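Local coordinates for protein glucosamine kinase (Streptacidiphilus jiangxiensis, PDB 6HWJ) that catalyses the magnesium- and ATP-dependent phosphorylation of D-glucosamine to D-glucosamine 6-phosphate and, to a lesser extent, acts on glucose, at residues 296-299 and 300-303; 306-310 and 311-315; 372-375 and 376-380; 345-348 and 349-353. All coordinates share one frame; numbering follows the deposited sequence.

Overall arrangement
Following the chain from its N terminus, contact 1 (296-299 with 300-303) is a tight bend in the loop between strands 293-295 and 306-309, and contact 2 (306-310 with 311-315) is the hairpin that follows. Contact 4 lies in helix 335-356 and contact 3 in helix 362-386. Each pairs two consecutive segments, so none closes a long loop and the four neither nest nor cross. Contact 1 touches both contact 2 and contact 4: Phe301 CE1 packs on Val315 CG2 of the hairpin at 3.8 Å, and Val303 N lies 2.9 Å from Ser345 OG, a probable hydrogen bond. Contacts 3 and 4 meet through a weak Gln373 NE2 to Asp347 OD2 bond and Phe376 against Leu346.

Contact 1 (296-299 and 300-303); sequences DVHG and DFHV
His298 reaches forward along its own loop and meets Asp300 and Phe301 in two different ways. The polar interaction is a hydrogen bond from Asp300 N to His298 ND1, 3.1 Å long with an N-H...N angle of 153°. The donor lies only 7° out of the imidazole plane, so the bond is made at the ring edge. CG of His298 stands anti to the backbone N, which carries the ring forward over the turn to meet that amide. The aromatic interaction uses a face of the same ring: Phe301 CD1 sits above it, toward the rim, 3.6 Å from His298 CG. With the planes at 53°, this is an oblique pair, neither a stack nor an edge-to-face contact. Between the two, Gly299 adopts a positive phi at the bend. Beyond the turn, His298 NE2 bonds to the carbonyl oxygen of Val316, while Asp338 receives the backbone amides of His298 and Gly299. ND1 thus accepts from the Asp300 amide while NE2 is engaged with Val316 O; held at both nitrogens, the imidazole helps fix the backbone of Asp300, which binds D-glucosamine.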
ATOM      1  N   ASP A 296      -2.832  -8.286  10.590  1.00 27.42           N
ATOM      2  CA  ASP A 296      -2.412  -7.892   9.244  1.00 27.40           C
ATOM      3  C   ASP A 296      -3.255  -6.695   8.800  1.00 26.50           C
ATOM      4  O   ASP A 296      -4.491  -6.764   8.812  1.00 27.85           O
ATOM      5  CB  ASP A 296      -2.601  -9.060   8.264  1.00 27.95           C
ATOM      6  CG  ASP A 296      -1.702 -10.255   8.576  1.00 33.76           C
ATOM      7  OD1 ASP A 296      -0.850 -10.185   9.488  1.00 32.57           O
ATOM      8  OD2 ASP A 296      -1.869 -11.293   7.914  1.00 34.70           O
ATOM      9  N   VAL A 297      -2.600  -5.601   8.415  1.00 25.57           N
ATOM     10  CA  VAL A 297      -3.294  -4.384   8.036  1.00 26.06           C
ATOM     11  C   VAL A 297      -2.877  -3.994   6.614  1.00 25.92           C
ATOM     12  O   VAL A 297      -1.959  -4.564   6.036  1.00 24.71           O
ATOM     13  CB  VAL A 297      -3.034  -3.212   9.008  1.00 26.55           C
ATOM     14  CG1 VAL A 297      -3.576  -3.524  10.401  1.00 25.33           C
ATOM     15  CG2 VAL A 297      -1.551  -2.866   9.074  1.00 27.43           C
ATOM     16  N   HIS A 298      -3.584  -3.010   6.059  1.00 24.91           N
ATOM     17  CA  HIS A 298      -3.151  -2.396   4.806  1.00 25.06           C
ATOM     18  C   HIS A 298      -1.828  -1.667   5.003  1.00 26.49           C
ATOM     19  O   HIS A 298      -0.856  -1.901   4.268  1.00 27.39           O
ATOM     20  CB  HIS A 298      -4.227  -1.425   4.281  1.00 22.96           C
ATOM     21  CG  HIS A 298      -3.888  -0.807   2.961  1.00 24.65           C
ATOM     22  ND1 HIS A 298      -2.943   0.193   2.825  1.00 24.24           N
ATOM     23  CD2 HIS A 298      -4.352  -1.065   1.703  1.00 24.32           C
ATOM     24  CE1 HIS A 298      -2.837   0.525   1.544  1.00 28.39           C
ATOM     25  NE2 HIS A 298      -3.679  -0.224   0.842  1.00 26.42           N
ATOM     26  N   GLY A 299      -1.775  -0.758   5.978  1.00 27.62           N
ATOM     27  CA  GLY A 299      -0.522  -0.176   6.419  1.00 31.11           C
ATOM     28  C   GLY A 299      -0.115   1.100   5.715  1.00 30.57           C
ATOM     29  O   GLY A 299       0.858   1.734   6.140  1.00 35.45           O
ATOM     30  N   ASP A 300      -0.819   1.490   4.665  1.00 27.86           N
ATOM     31  CA  ASP A 300      -0.537   2.745   3.965  1.00 27.45           C
ATOM     32  C   ASP A 300      -1.859   3.239   3.390  1.00 26.27           C
ATOM     33  O   ASP A 300      -1.995   3.488   2.189  1.00 24.44           O
ATOM     34  CB  ASP A 300       0.534   2.544   2.894  1.00 30.77           C
ATOM     35  CG  ASP A 300       0.955   3.847   2.231  1.00 32.23           C
ATOM     36  OD1 ASP A 300       0.872   4.902   2.880  1.00 32.38           O
ATOM     37  OD2 ASP A 300       1.356   3.797   1.050  1.00 32.95           O
ATOM     38  N   PHE A 301      -2.859   3.348   4.262  1.00 28.04           N
ATOM     39  CA  PHE A 301      -4.267   3.406   3.874  1.00 26.15           C
ATOM     40  C   PHE A 301      -4.715   4.853   3.831  1.00 26.37           C
ATOM     41  O   PHE A 301      -4.622   5.567   4.838  1.00 24.40           O
ATOM     42  CB  PHE A 301      -5.091   2.582   4.870  1.00 27.35           C
ATOM     43  CG  PHE A 301      -6.462   2.211   4.386  1.00 28.00           C
ATOM     44  CD1 PHE A 301      -6.640   1.514   3.204  1.00 25.50           C
ATOM     45  CD2 PHE A 301      -7.569   2.519   5.142  1.00 28.48           C
ATOM     46  CE1 PHE A 301      -7.899   1.168   2.778  1.00 26.29           C
ATOM     47  CE2 PHE A 301      -8.838   2.171   4.707  1.00 28.29           C
ATOM     48  CZ  PHE A 301      -8.992   1.486   3.524  1.00 25.86           C
ATOM     49  N   HIS A 302      -5.208   5.282   2.670  1.00 24.22           N
ATOM     50  CA  HIS A 302      -5.693   6.644   2.470  1.00 24.42           C
ATOM     51  C   HIS A 302      -6.475   6.652   1.165  1.00 25.52           C
ATOM     52  O   HIS A 302      -6.504   5.654   0.432  1.00 23.55           O
ATOM     53  CB  HIS A 302      -4.537   7.652   2.458  1.00 24.24           C
ATOM     54  CG  HIS A 302      -3.500   7.378   1.418  1.00 24.52           C
ATOM     55  ND1 HIS A 302      -3.663   7.724   0.101  1.00 27.28           N
ATOM     56  CD2 HIS A 302      -2.274   6.801   1.504  1.00 26.63           C
ATOM     57  CE1 HIS A 302      -2.586   7.372  -0.586  1.00 27.68           C
ATOM     58  NE2 HIS A 302      -1.728   6.803   0.244  1.00 25.04           N
ATOM     59  N   VAL A 303      -7.111   7.791   0.870  1.00 26.56           N
ATOM     60  CA  VAL A 303      -8.052   7.813  -0.256  1.00 25.41           C
ATOM     61  C   VAL A 303      -7.341   7.565  -1.568  1.00 27.41           C
ATOM     62  O   VAL A 303      -7.959   7.142  -2.542  1.00 25.98           O
ATOM     63  CB  VAL A 303      -8.838   9.146  -0.328  1.00 32.76           C
ATOM     64  CG1 VAL A 303      -9.590   9.390   0.948  1.00 35.68           C
ATOM     65  CG2 VAL A 303      -7.901  10.305  -0.676  1.00 33.75           C
TER

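Contact 2 (306-310 and 311-315); sequences ILRAD and GRYAV
Ile306 to Val315 form a two-stranded antiparallel beta hairpin, paired from Ile306 with Val315 to Ala309 with Arg312, within a three-stranded antiparallel sheet that has 306-309 in the middle between 192-193 and 312-315. The axes of strands 306-309 and 312-315 approach to 4.5 Å and run at 158°. Leu307 with Ala314 and Ala309 with Arg312 are hydrogen-bonded pairs; Leu307 N donates to Ala314 O at 2.7 Å, and Ala314 N returns a bond to Leu307 O. Where the chain reverses, Arg312 N reaches Ala309 O at 2.9 Å, and Ala309 N donates back to Arg312 O.

On the face carrying Ile306, Arg308, Tyr313 and Val315, the non-hydrogen-bonded pair Arg308-Tyr313 dominates. Arg308 runs alongside the tyrosine in the same direction, its CG over the ring centre in a CH-pi contact, 4.0 Å from the centroid. A bend at chi3 (78°) then turns the guanidinium nearly perpendicular to the ring, and NH2 donates in its own plane to Tyr313 OH at 3.2 Å. NH2 also forms a salt bridge with Asp201. Ile306 CG2 touches the ring edge at Tyr313 CD2, 3.8 Å away, and Ile306 CD1 meets Val315 CB at 3.7 Å. Leu307 and Ala314, on the other face, lie near Asp193 and Leu188 respectively, both inferred to bind ATP.

The positive phi angles of Asp310 and Gly311 complete the arrangement: a type I' beta turn, the two-residue loop of a tight beta hairpin.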
ATOM      1  N   ILE A 306      -7.695   4.027  -2.994  1.00 24.35           N
ATOM      2  CA  ILE A 306      -9.040   3.541  -3.317  1.00 23.71           C
ATOM      3  C   ILE A 306      -9.391   3.986  -4.727  1.00 25.06           C
ATOM      4  O   ILE A 306      -9.516   5.190  -4.997  1.00 28.27           O
ATOM      5  CB  ILE A 306     -10.097   4.040  -2.315  1.00 24.08           C
ATOM      6  CG1 ILE A 306      -9.669   3.753  -0.868  1.00 25.54           C
ATOM      7  CG2 ILE A 306     -11.447   3.378  -2.631  1.00 28.18           C
ATOM      8  CD1 ILE A 306      -9.634   2.282  -0.484  1.00 26.42           C
ATOM      9  N   LEU A 307      -9.578   3.016  -5.614  1.00 22.85           N
ATOM     10  CA  LEU A 307     -10.094   3.269  -6.946  1.00 26.54           C
ATOM     11  C   LEU A 307     -11.620   3.221  -6.924  1.00 28.33           C
ATOM     12  O   LEU A 307     -12.209   2.410  -6.207  1.00 31.56           O
ATOM     13  CB  LEU A 307      -9.555   2.236  -7.922  1.00 29.66           C
ATOM     14  CG  LEU A 307      -8.031   2.079  -7.899  1.00 30.36           C
ATOM     15  CD1 LEU A 307      -7.607   0.933  -8.812  1.00 32.53           C
ATOM     16  CD2 LEU A 307      -7.339   3.359  -8.294  1.00 30.19           C
ATOM     17  N   ARG A 308     -12.256   4.101  -7.710  1.00 27.54           N
ATOM     18  CA  ARG A 308     -13.707   4.116  -7.838  1.00 27.86           C
ATOM     19  C   ARG A 308     -14.097   4.232  -9.301  1.00 27.43           C
ATOM     20  O   ARG A 308     -13.567   5.084 -10.017  1.00 32.62           O
ATOM     21  CB  ARG A 308     -14.333   5.275  -7.044  1.00 27.03           C
ATOM     22  CG  ARG A 308     -15.830   5.166  -6.951  1.00 29.27           C
ATOM     23  CD  ARG A 308     -16.441   6.254  -6.112  1.00 29.90           C
ATOM     24  NE  ARG A 308     -16.539   7.524  -6.812  1.00 30.37           N
ATOM     25  CZ  ARG A 308     -17.038   8.634  -6.270  1.00 31.73           C
ATOM     26  NH1 ARG A 308     -17.085   9.746  -6.973  1.00 33.27           N
ATOM     27  NH2 ARG A 308     -17.501   8.617  -5.027  1.00 30.25           N
ATOM     28  N   ALA A 309     -15.009   3.369  -9.744  1.00 29.21           N
ATOM     29  CA  ALA A 309     -15.607   3.472 -11.070  1.00 34.07           C
ATOM     30  C   ALA A 309     -17.004   2.863 -11.045  1.00 28.85           C
ATOM     31  O   ALA A 309     -17.192   1.753 -10.544  1.00 28.59           O
ATOM     32  CB  ALA A 309     -14.738   2.758 -12.122  1.00 37.59           C
ATOM     33  N   ASP A 310     -17.976   3.585 -11.587  1.00 34.32           N
ATOM     34  CA  ASP A 310     -19.353   3.080 -11.696  1.00 37.03           C
ATOM     35  C   ASP A 310     -19.900   2.616 -10.341  1.00 36.52           C
ATOM     36  O   ASP A 310     -20.611   1.617 -10.241  1.00 36.94           O
ATOM     37  CB  ASP A 310     -19.434   1.940 -12.706  1.00 43.09           C
ATOM     38  CG  ASP A 310     -18.803   2.291 -14.032  1.00 49.74           C
ATOM     39  OD1 ASP A 310     -19.064   3.399 -14.543  1.00 49.75           O
ATOM     40  OD2 ASP A 310     -18.030   1.460 -14.543  1.00 52.44           O
ATOM     41  N   GLY A 311     -19.555   3.342  -9.287  1.00 37.43           N
ATOM     42  CA  GLY A 311     -20.059   3.011  -7.974  1.00 36.58           C
ATOM     43  C   GLY A 311     -19.369   1.853  -7.299  1.00 30.01           C
ATOM     44  O   GLY A 311     -19.759   1.496  -6.183  1.00 30.92           O
ATOM     45  N   ARG A 312     -18.340   1.273  -7.922  1.00 27.91           N
ATOM     46  CA  ARG A 312     -17.565   0.187  -7.340  1.00 28.52           C
ATOM     47  C   ARG A 312     -16.258   0.732  -6.777  1.00 26.69           C
ATOM     48  O   ARG A 312     -15.573   1.520  -7.450  1.00 26.55           O
ATOM     49  CB  ARG A 312     -17.269  -0.882  -8.394  1.00 33.93           C
ATOM     50  CG  ARG A 312     -18.495  -1.639  -8.876  1.00 45.32           C
ATOM     51  CD  ARG A 312     -18.127  -2.603  -9.981  1.00 60.37           C
ATOM     52  NE  ARG A 312     -19.100  -3.684 -10.118  1.00 75.80           N
ATOM     53  CZ  ARG A 312     -20.261  -3.578 -10.762  1.00 86.41           C
ATOM     54  NH1 ARG A 312     -21.078  -4.622 -10.831  1.00 89.85           N
ATOM     55  NH2 ARG A 312     -20.606  -2.430 -11.331  1.00 89.73           N
ATOM     56  N   TYR A 313     -15.920   0.311  -5.550  1.00 26.96           N
ATOM     57  CA  TYR A 313     -14.701   0.728  -4.868  1.00 27.36           C
ATOM     58  C   TYR A 313     -13.705  -0.426  -4.818  1.00 27.81           C
ATOM     59  O   TYR A 313     -14.092  -1.572  -4.582  1.00 29.38           O
ATOM     60  CB  TYR A 313     -15.010   1.194  -3.430  1.00 25.66           C
ATOM     61  CG  TYR A 313     -15.828   2.455  -3.366  1.00 25.56           C
ATOM     62  CD1 TYR A 313     -17.174   2.458  -3.690  1.00 27.48           C
ATOM     63  CD2 TYR A 313     -15.239   3.655  -2.999  1.00 28.13           C
ATOM     64  CE1 TYR A 313     -17.932   3.636  -3.637  1.00 30.11           C
ATOM     65  CE2 TYR A 313     -15.978   4.826  -2.935  1.00 29.26           C
ATOM     66  CZ  TYR A 313     -17.310   4.812  -3.238  1.00 31.19           C
ATOM     67  OH  TYR A 313     -18.010   5.999  -3.189  1.00 30.58           O
ATOM     68  N   ALA A 314     -12.421  -0.117  -5.014  1.00 24.86           N
ATOM     69  CA  ALA A 314     -11.377  -1.138  -5.060  1.00 23.63           C
ATOM     70  C   ALA A 314     -10.122  -0.607  -4.378  1.00 24.42           C
ATOM     71  O   ALA A 314      -9.584   0.413  -4.801  1.00 26.68           O
ATOM     72  CB  ALA A 314     -11.067  -1.518  -6.515  1.00 27.52           C
ATOM     73  N   VAL A 315      -9.655  -1.300  -3.335  1.00 23.95           N
ATOM     74  CA  VAL A 315      -8.445  -0.897  -2.617  1.00 23.36           C
ATOM     75  C   VAL A 315      -7.246  -1.564  -3.276  1.00 24.26           C
ATOM     76  O   VAL A 315      -7.323  -2.716  -3.746  1.00 23.48           O
ATOM     77  CB  VAL A 315      -8.543  -1.231  -1.120  1.00 25.04           C
ATOM     78  CG1 VAL A 315      -8.829  -2.694  -0.899  1.00 29.79           C
ATOM     79  CG2 VAL A 315      -7.212  -0.831  -0.405  1.00 27.40           C
TER

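Contact 3 (372-375 and 376-380); sequences AQRS and FLDAY
Ala372 to Tyr380 form one continuous run inside helix 362-386, joined across the two segments by successive i to i+4 backbone hydrogen bonds. Phe376 N donates to Ala372 O at 2.9 Å, and the same step links Leu377 to Gln373, Asp378 to Arg374 and Ala379 to Ser375. Their N-H...O angles all exceed 160°, as expected of a regular alpha-helix.

The polar side-chain contact follows the same spacing. Arg374 NH2 and Asp378 OD1 form a salt bridge at 3.4 Å; its hydrogen bond is straight (174°) but weak through length. OD1 is met at the guanidinium edge, and the guanidinium and carboxylate planes are 38° apart. Bends at chi2 and chi3 fold the arginine back across the aspartate, bringing Arg374 CD to 3.2 Å from Asp378 OD1. The arginine is poorly ordered and exposed, so this link is probably mobile. Ser375 OG turns back to the carbonyl oxygen of Ala371, an intrahelical bond that satisfies its hydroxyl.

Phe376 and Tyr380 are buried. Phe376 packs against Thr226 of helix 212-234 and Met342 of helix 335-356, while Leu377 rests on Val339. Tyr380 touches Val339 and Thr226, its hydroxyl bonded to His230, and Gln373 reaches Arg402. The run therefore packs on helices 212-234 and 335-356 and is hydrogen-bonded to helix 398-416 through Gln373, while its salt bridge faces outward.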
ATOM      1  N   ALA A 372     -18.125  13.498   7.677  1.00 27.84           N
ATOM      2  CA  ALA A 372     -17.547  12.364   6.954  1.00 30.35           C
ATOM      3  C   ALA A 372     -16.784  11.441   7.898  1.00 33.39           C
ATOM      4  O   ALA A 372     -16.852  10.208   7.772  1.00 28.99           O
ATOM      5  CB  ALA A 372     -16.626  12.862   5.835  1.00 29.52           C
ATOM      6  N   GLN A 373     -16.072  12.018   8.877  1.00 33.67           N
ATOM      7  CA  GLN A 373     -15.382  11.190   9.855  1.00 33.09           C
ATOM      8  C   GLN A 373     -16.368  10.392  10.691  1.00 31.95           C
ATOM      9  O   GLN A 373     -16.138   9.212  10.950  1.00 30.71           O
ATOM     10  CB  GLN A 373     -14.458  12.072  10.714  1.00 38.70           C
ATOM     11  CG  GLN A 373     -13.294  12.654   9.849  1.00 51.93           C
ATOM     12  CD  GLN A 373     -12.343  13.592  10.596  1.00 58.30           C
ATOM     13  OE1 GLN A 373     -11.576  13.168  11.452  1.00 59.38           O
ATOM     14  NE2 GLN A 373     -12.378  14.870  10.242  1.00 61.16           N
ATOM     15  N   ARG A 374     -17.494  11.009  11.090  1.00 32.60           N
ATOM     16  CA  ARG A 374     -18.527  10.280  11.808  1.00 36.46           C
ATOM     17  C   ARG A 374     -19.182   9.215  10.928  1.00 34.76           C
ATOM     18  O   ARG A 374     -19.421   8.087  11.390  1.00 30.06           O
ATOM     19  CB  ARG A 374     -19.571  11.261  12.337  1.00 47.78           C
ATOM     20  CG  ARG A 374     -20.751  10.609  13.070  1.00 63.18           C
ATOM     21  CD  ARG A 374     -20.276   9.650  14.159  1.00 77.88           C
ATOM     22  NE  ARG A 374     -19.326  10.283  15.070  1.00 89.05           N
ATOM     23  CZ  ARG A 374     -18.522   9.624  15.899  1.00 96.38           C
ATOM     24  NH1 ARG A 374     -17.692  10.293  16.685  1.00 99.54           N
ATOM     25  NH2 ARG A 374     -18.544   8.299  15.940  1.00 98.63           N
ATOM     26  N   SER A 375     -19.473   9.548   9.659  1.00 33.46           N
ATOM     27  CA  SER A 375     -20.064   8.566   8.753  1.00 36.11           C
ATOM     28  C   SER A 375     -19.150   7.363   8.562  1.00 32.39           C
ATOM     29  O   SER A 375     -19.618   6.221   8.543  1.00 32.96           O
ATOM     30  CB  SER A 375     -20.375   9.204   7.390  1.00 37.03           C
ATOM     31  OG  SER A 375     -21.261  10.307   7.522  1.00 41.35           O
ATOM     32  N   PHE A 376     -17.850   7.604   8.389  1.00 28.06           N
ATOM     33  CA  PHE A 376     -16.900   6.516   8.219  1.00 30.26           C
ATOM     34  C   PHE A 376     -16.875   5.611   9.439  1.00 27.74           C
ATOM     35  O   PHE A 376     -17.022   4.393   9.322  1.00 29.22           O
ATOM     36  CB  PHE A 376     -15.495   7.075   7.952  1.00 28.36           C
ATOM     37  CG  PHE A 376     -14.442   6.016   7.812  1.00 27.22           C
ATOM     38  CD1 PHE A 376     -13.849   5.457   8.930  1.00 27.49           C
ATOM     39  CD2 PHE A 376     -14.058   5.567   6.557  1.00 26.99           C
ATOM     40  CE1 PHE A 376     -12.904   4.468   8.801  1.00 28.87           C
ATOM     41  CE2 PHE A 376     -13.088   4.606   6.426  1.00 27.69           C
ATOM     42  CZ  PHE A 376     -12.523   4.037   7.549  1.00 28.47           C
ATOM     43  N   LEU A 377     -16.669   6.196  10.627  1.00 31.68           N
ATOM     44  CA  LEU A 377     -16.571   5.402  11.849  1.00 33.69           C
ATOM     45  C   LEU A 377     -17.856   4.630  12.143  1.00 34.81           C
ATOM     46  O   LEU A 377     -17.804   3.465  12.557  1.00 32.42           O
ATOM     47  CB  LEU A 377     -16.228   6.317  13.024  1.00 36.39           C
ATOM     48  CG  LEU A 377     -14.808   6.864  13.055  1.00 39.94           C
ATOM     49  CD1 LEU A 377     -14.650   7.871  14.181  1.00 42.68           C
ATOM     50  CD2 LEU A 377     -13.789   5.734  13.201  1.00 42.92           C
ATOM     51  N   ASP A 378     -19.020   5.268  11.971  1.00 34.03           N
ATOM     52  CA  ASP A 378     -20.282   4.571  12.217  1.00 35.83           C
ATOM     53  C   ASP A 378     -20.436   3.369  11.291  1.00 31.58           C
ATOM     54  O   ASP A 378     -20.775   2.262  11.735  1.00 29.47           O
ATOM     55  CB  ASP A 378     -21.456   5.537  12.052  1.00 46.89           C
ATOM     56  CG  ASP A 378     -21.528   6.559  13.169  1.00 62.05           C
ATOM     57  OD1 ASP A 378     -20.726   6.468  14.128  1.00 67.29           O
ATOM     58  OD2 ASP A 378     -22.386   7.461  13.091  1.00 69.24           O
ATOM     59  N   ALA A 379     -20.179   3.564   9.994  1.00 28.66           N
ATOM     60  CA  ALA A 379     -20.250   2.453   9.052  1.00 28.35           C
ATOM     61  C   ALA A 379     -19.224   1.383   9.389  1.00 27.87           C
ATOM     62  O   ALA A 379     -19.524   0.184   9.347  1.00 28.20           O
ATOM     63  CB  ALA A 379     -20.048   2.975   7.629  1.00 28.81           C
ATOM     64  N   TYR A 380     -18.002   1.797   9.731  1.00 28.52           N
ATOM     65  CA  TYR A 380     -16.960   0.843  10.093  1.00 27.83           C
ATOM     66  C   TYR A 380     -17.365   0.013  11.305  1.00 28.25           C
ATOM     67  O   TYR A 380     -17.267  -1.222  11.285  1.00 28.72           O
ATOM     68  CB  TYR A 380     -15.651   1.598  10.333  1.00 28.14           C
ATOM     69  CG  TYR A 380     -14.472   0.729  10.742  1.00 29.49           C
ATOM     70  CD1 TYR A 380     -13.773  -0.019   9.806  1.00 25.28           C
ATOM     71  CD2 TYR A 380     -14.053   0.690  12.075  1.00 32.68           C
ATOM     72  CE1 TYR A 380     -12.680  -0.811  10.187  1.00 25.75           C
ATOM     73  CE2 TYR A 380     -12.976  -0.088  12.472  1.00 31.45           C
ATOM     74  CZ  TYR A 380     -12.288  -0.833  11.536  1.00 28.11           C
ATOM     75  OH  TYR A 380     -11.238  -1.600  11.947  1.00 29.42           O
TER

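Contact 4 (345-348 and 349-353); sequences SLDH and VGRVV
Ser345 opens this stretch of helix 335-356 by accepting the amide of Val349, 2.9 Å from Ser345 O to Val349 N; CG2 of that valine also lies 3.3 Å from the same oxygen. Leu346 O takes Gly350 N in a longer bond of 3.3 Å. Asp347 then adds a side-chain link to the backbone bond made by Arg351 N. Its OD1 receives Arg351 NE at 2.8 Å in a salt bridge, the donor coming from the syn side, 22° out of the carboxylate plane. CG of Asp347 is anti to the backbone N (chi1 -173°), and the arginine bends at chi2 (-57°) to bring NE to that oxygen. A water lies at the guanidinium edge, accepting from Arg351 NH2 at 3.2 Å. Arg402 and Asp430 add salt bridges to Asp347 and Arg351 respectively, so these buried charges are paired within a wider network. His348 O closes the turn on Val352 N, while its ring bonds through NE2 to Glu406 and approaches Glu409, which binds D-glucosamine. Helix 422-431 covers the His348 and Arg351 side, helix 194-207 touches Val349 and Val353, and Ile369 of helix 362-386 packs on the ion pair.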
ATOM      1  N   SER A 345      -7.097  11.163   5.909  1.00 25.69           N
ATOM      2  CA  SER A 345      -7.130  11.423   4.475  1.00 27.23           C
ATOM      3  C   SER A 345      -8.416  12.150   4.061  1.00 26.18           C
ATOM      4  O   SER A 345      -8.375  13.086   3.254  1.00 25.67           O
ATOM      5  CB  SER A 345      -6.994  10.103   3.715  1.00 32.69           C
ATOM      6  OG  SER A 345      -6.767  10.320   2.342  1.00 39.03           O
ATOM      7  N   LEU A 346      -9.556  11.748   4.617  1.00 26.73           N
ATOM      8  CA  LEU A 346     -10.820  12.411   4.301  1.00 28.94           C
ATOM      9  C   LEU A 346     -10.809  13.860   4.765  1.00 29.55           C
ATOM     10  O   LEU A 346     -11.263  14.759   4.046  1.00 28.63           O
ATOM     11  CB  LEU A 346     -11.985  11.665   4.940  1.00 30.91           C
ATOM     12  CG  LEU A 346     -12.266  10.281   4.324  1.00 32.02           C
ATOM     13  CD1 LEU A 346     -13.270   9.513   5.136  1.00 31.85           C
ATOM     14  CD2 LEU A 346     -12.736  10.418   2.889  1.00 30.28           C
ATOM     15  N   ASP A 347     -10.313  14.106   5.979  1.00 29.98           N
ATOM     16  CA  ASP A 347     -10.115  15.479   6.435  1.00 29.76           C
ATOM     17  C   ASP A 347      -9.267  16.260   5.432  1.00 25.20           C
ATOM     18  O   ASP A 347      -9.615  17.381   5.035  1.00 24.84           O
ATOM     19  CB  ASP A 347      -9.460  15.447   7.818  1.00 28.65           C
ATOM     20  CG  ASP A 347      -9.360  16.804   8.456  1.00 30.38           C
ATOM     21  OD1 ASP A 347      -8.859  17.740   7.817  1.00 35.98           O
ATOM     22  OD2 ASP A 347      -9.772  16.934   9.613  1.00 35.37           O
ATOM     23  N   HIS A 348      -8.157  15.673   5.005  1.00 22.78           N
ATOM     24  CA  HIS A 348      -7.228  16.365   4.104  1.00 27.06           C
ATOM     25  C   HIS A 348      -7.861  16.668   2.739  1.00 27.96           C
ATOM     26  O   HIS A 348      -7.553  17.707   2.130  1.00 23.03           O
ATOM     27  CB  HIS A 348      -5.969  15.539   3.942  1.00 26.87           C
ATOM     28  CG  HIS A 348      -5.274  15.264   5.239  1.00 25.79           C
ATOM     29  ND1 HIS A 348      -4.303  14.298   5.381  1.00 28.53           N
ATOM     30  CD2 HIS A 348      -5.438  15.812   6.464  1.00 27.14           C
ATOM     31  CE1 HIS A 348      -3.887  14.276   6.638  1.00 24.59           C
ATOM     32  NE2 HIS A 348      -4.547  15.198   7.312  1.00 28.23           N
ATOM     33  N   VAL A 349      -8.708  15.765   2.245  1.00 27.19           N
ATOM     34  CA  VAL A 349      -9.456  16.023   1.021  1.00 27.41           C
ATOM     35  C   VAL A 349     -10.238  17.314   1.148  1.00 24.62           C
ATOM     36  O   VAL A 349     -10.231  18.151   0.246  1.00 26.30           O
ATOM     37  CB  VAL A 349     -10.387  14.838   0.695  1.00 27.11           C
ATOM     38  CG1 VAL A 349     -11.383  15.219  -0.405  1.00 29.86           C
ATOM     39  CG2 VAL A 349      -9.570  13.642   0.247  1.00 29.66           C
ATOM     40  N   GLY A 350     -10.920  17.488   2.272  1.00 26.59           N
ATOM     41  CA  GLY A 350     -11.656  18.706   2.505  1.00 27.00           C
ATOM     42  C   GLY A 350     -10.757  19.920   2.545  1.00 27.13           C
ATOM     43  O   GLY A 350     -11.101  20.972   2.000  1.00 27.01           O
ATOM     44  N   ARG A 351      -9.589  19.799   3.195  1.00 25.52           N
ATOM     45  CA  ARG A 351      -8.684  20.936   3.259  1.00 23.66           C
ATOM     46  C   ARG A 351      -8.213  21.322   1.863  1.00 25.68           C
ATOM     47  O   ARG A 351      -8.095  22.510   1.546  1.00 25.64           O
ATOM     48  CB  ARG A 351      -7.475  20.623   4.154  1.00 27.08           C
ATOM     49  CG  ARG A 351      -7.836  20.154   5.555  1.00 25.06           C
ATOM     50  CD  ARG A 351      -8.690  21.125   6.309  1.00 27.44           C
ATOM     51  NE  ARG A 351      -9.166  20.529   7.566  1.00 25.00           N
ATOM     52  CZ  ARG A 351      -9.994  21.130   8.412  1.00 28.63           C
ATOM     53  NH1 ARG A 351     -10.443  22.362   8.157  1.00 27.87           N
ATOM     54  NH2 ARG A 351     -10.379  20.501   9.503  1.00 32.07           N
ATOM     55  N   VAL A 352      -7.902  20.322   1.032  1.00 24.64           N
ATOM     56  CA  VAL A 352      -7.391  20.587  -0.313  1.00 24.58           C
ATOM     57  C   VAL A 352      -8.462  21.271  -1.172  1.00 27.74           C
ATOM     58  O   VAL A 352      -8.162  22.200  -1.933  1.00 26.54           O
ATOM     59  CB  VAL A 352      -6.915  19.267  -0.946  1.00 29.40           C
ATOM     60  CG1 VAL A 352      -6.708  19.436  -2.466  1.00 32.87           C
ATOM     61  CG2 VAL A 352      -5.626  18.789  -0.260  1.00 28.92           C
ATOM     62  N   VAL A 353      -9.721  20.826  -1.064  1.00 23.92           N
ATOM     63  CA  VAL A 353     -10.796  21.452  -1.836  1.00 26.30           C
ATOM     64  C   VAL A 353     -10.881  22.927  -1.492  1.00 27.11           C
ATOM     65  O   VAL A 353     -10.970  23.785  -2.375  1.00 25.37           O
ATOM     66  CB  VAL A 353     -12.143  20.742  -1.583  1.00 27.30           C
ATOM     67  CG1 VAL A 353     -13.312  21.556  -2.156  1.00 28.40           C
ATOM     68  CG2 VAL A 353     -12.138  19.355  -2.189  1.00 28.78           C
TER
HETATM   69  O   HOH W   1      -9.874  18.165  11.685  1.00 38.24           O